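Local coordinates for protein Cj0977 (Campylobacter jejuni, PDB 3BNV) that is of unknown biochemical function but is a sigma28-regulated, nonflagellar virulence protein with a hot-dog fold, at residues Q79-K84 / A110-D115. Numbering follows the deposited sequence.
Sequences QASINK and AHALFD
In the hot-dog fold a long central helix lies in the curl of an antiparallel sheet, and here the C-terminal turn of helix 67-82, through S81 and I82, meets A110 and A112 at the end of strand 105-112. The two alanines are two positions apart in the strand, so both methyls face the helix, while H111 between them points its CB away from it and its ring meets that of Y46. The CA atoms of S81 and A110 are 6.2 Å apart, a spacing that suits small side chains. CB of S81 rests on CB of A110 at 4.0 Å, and its OG lies 4.1 Å from CB of A112. A chi1 of 72° tucks that hydroxyl back over its own backbone, where OG bonds to the carbonyl oxygen of A78 in the preceding turn, which gives the polar group a partner beside the methyl of A112. In I82, CG1 lies anti to the carbonyl carbon (chi1 -60°), and this branch brings CD1 to 3.5 Å from CB of A112, the closest approach of the two segments. V123 of strand 120-129 and A47 of strand 46-52, which flank strand 105-112 in the sheet, also touch S81. Just beyond, N83 has left helical geometry with positive phi, which asparagine adopts more readily than most residues, and its N, like that of I82, bonds to O of Q79.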
loop_
_atom_site.group_PDB
_atom_site.type_symbol
_atom_site.label_atom_id
_atom_site.label_comp_id
_atom_site.label_asym_id
_atom_site.label_seq_id
_atom_site.Cartn_x
_atom_site.Cartn_y
_atom_site.Cartn_z
ATOM N N GLN A 79 -4.825 11.096 -2.971
ATOM C CA GLN A 79 -4.097 12.342 -2.868
ATOM C C GLN A 79 -4.284 13.187 -4.106
ATOM O O GLN A 79 -4.373 14.392 -4.004
ATOM C CB GLN A 79 -2.620 12.113 -2.601
ATOM C CG GLN A 79 -2.334 11.447 -1.267
ATOM C CD GLN A 79 -0.918 11.684 -0.832
ATOM O OE1 GLN A 79 -0.559 12.803 -0.495
ATOM N NE2 GLN A 79 -0.096 10.652 -0.858
ATOM N N ALA A 80 -4.387 12.576 -5.282
ATOM C CA ALA A 80 -4.588 13.379 -6.479
ATOM C C ALA A 80 -5.930 14.111 -6.471
ATOM O O ALA A 80 -6.063 15.165 -7.080
ATOM C CB ALA A 80 -4.459 12.549 -7.686
ATOM N N SER A 81 -6.915 13.561 -5.772
ATOM C CA SER A 81 -8.240 14.169 -5.704
ATOM C C SER A 81 -8.238 15.468 -4.918
ATOM O O SER A 81 -9.129 16.275 -5.071
ATOM C CB SER A 81 -9.239 13.212 -5.061
ATOM O OG SER A 81 -8.989 13.096 -3.675
ATOM N N ILE A 82 -7.251 15.642 -4.045
ATOM C CA ILE A 82 -7.090 16.867 -3.275
ATOM C C ILE A 82 -6.058 17.768 -3.937
ATOM O O ILE A 82 -6.192 18.977 -3.946
ATOM C CB ILE A 82 -6.562 16.535 -1.873
ATOM C CG1 ILE A 82 -7.562 15.624 -1.175
ATOM C CG2 ILE A 82 -6.285 17.836 -1.069
ATOM C CD1 ILE A 82 -8.990 16.055 -1.432
ATOM N N ASN A 83 -5.005 17.160 -4.470
ATOM C CA ASN A 83 -3.982 17.869 -5.241
ATOM C C ASN A 83 -3.302 19.040 -4.532
ATOM O O ASN A 83 -3.163 20.123 -5.092
ATOM C CB ASN A 83 -4.523 18.371 -6.585
ATOM C CG ASN A 83 -3.404 18.680 -7.564
ATOM O OD1 ASN A 83 -2.303 18.162 -7.424
ATOM N ND2 ASN A 83 -3.680 19.504 -8.552
ATOM N N LYS A 84 -2.872 18.820 -3.308
ATOM C CA LYS A 84 -2.102 19.819 -2.598
ATOM C C LYS A 84 -0.626 19.465 -2.669
ATOM O O LYS A 84 -0.259 18.294 -2.689
ATOM C CB LYS A 84 -2.542 19.881 -1.144
ATOM C CG LYS A 84 -3.916 20.477 -0.962
ATOM C CD LYS A 84 -3.867 21.975 -0.847
ATOM C CE LYS A 84 -5.241 22.590 -0.901
ATOM N NZ LYS A 84 -5.110 24.070 -0.813
ATOM N N ALA A 110 -11.657 8.426 -7.362
ATOM C CA ALA A 110 -11.615 8.998 -6.010
ATOM C C ALA A 110 -12.471 10.243 -5.917
ATOM O O ALA A 110 -12.410 11.104 -6.792
ATOM C CB ALA A 110 -10.170 9.328 -5.629
ATOM N N HIS A 111 -13.271 10.346 -4.865
ATOM C CA HIS A 111 -14.128 11.516 -4.663
ATOM C C HIS A 111 -13.938 11.979 -3.240
ATOM O O HIS A 111 -14.118 11.192 -2.300
ATOM C CB HIS A 111 -15.580 11.159 -4.858
ATOM C CG HIS A 111 -15.906 10.646 -6.220
ATOM N ND1 HIS A 111 -16.404 11.457 -7.218
ATOM C CD2 HIS A 111 -15.845 9.398 -6.740
ATOM C CE1 HIS A 111 -16.614 10.734 -8.306
ATOM N NE2 HIS A 111 -16.300 9.477 -8.036
ATOM N N ALA A 112 -13.534 13.241 -3.088
ATOM C CA ALA A 112 -13.268 13.832 -1.786
ATOM C C ALA A 112 -14.547 14.425 -1.247
ATOM O O ALA A 112 -15.229 15.133 -1.952
ATOM C CB ALA A 112 -12.221 14.907 -1.919
ATOM N N LEU A 113 -14.876 14.141 0.008
ATOM C CA LEU A 113 -16.054 14.726 0.628
ATOM C C LEU A 113 -15.829 16.219 0.782
ATOM O O LEU A 113 -14.776 16.646 1.262
ATOM C CB LEU A 113 -16.327 14.097 1.988
ATOM C CG LEU A 113 -16.936 12.702 1.881
ATOM C CD1 LEU A 113 -17.185 12.056 3.269
ATOM C CD2 LEU A 113 -18.235 12.737 1.007
ATOM N N PHE A 114 -16.828 16.990 0.361
ATOM C CA PHE A 114 -16.770 18.434 0.274
ATOM C C PHE A 114 -16.379 19.061 1.603
ATOM O O PHE A 114 -16.920 18.702 2.651
ATOM C CB PHE A 114 -18.141 18.943 -0.185
ATOM C CG PHE A 114 -18.240 20.430 -0.346
ATOM C CD1 PHE A 114 -18.682 21.227 0.701
ATOM C CD2 PHE A 114 -17.948 21.033 -1.562
ATOM C CE1 PHE A 114 -18.813 22.605 0.543
ATOM C CE2 PHE A 114 -18.079 22.418 -1.721
ATOM C CZ PHE A 114 -18.506 23.194 -0.665
ATOM N N ASP A 115 -15.432 19.990 1.545
ATOM C CA ASP A 115 -14.886 20.609 2.743
ATOM C C ASP A 115 -13.857 21.678 2.382
ATOM O O ASP A 115 -12.657 21.413 2.322
ATOM C CB ASP A 115 -14.242 19.553 3.639
ATOM C CG ASP A 115 -13.940 20.076 5.026
ATOM O OD1 ASP A 115 -14.155 21.286 5.282
ATOM O OD2 ASP A 115 -13.481 19.268 5.869
#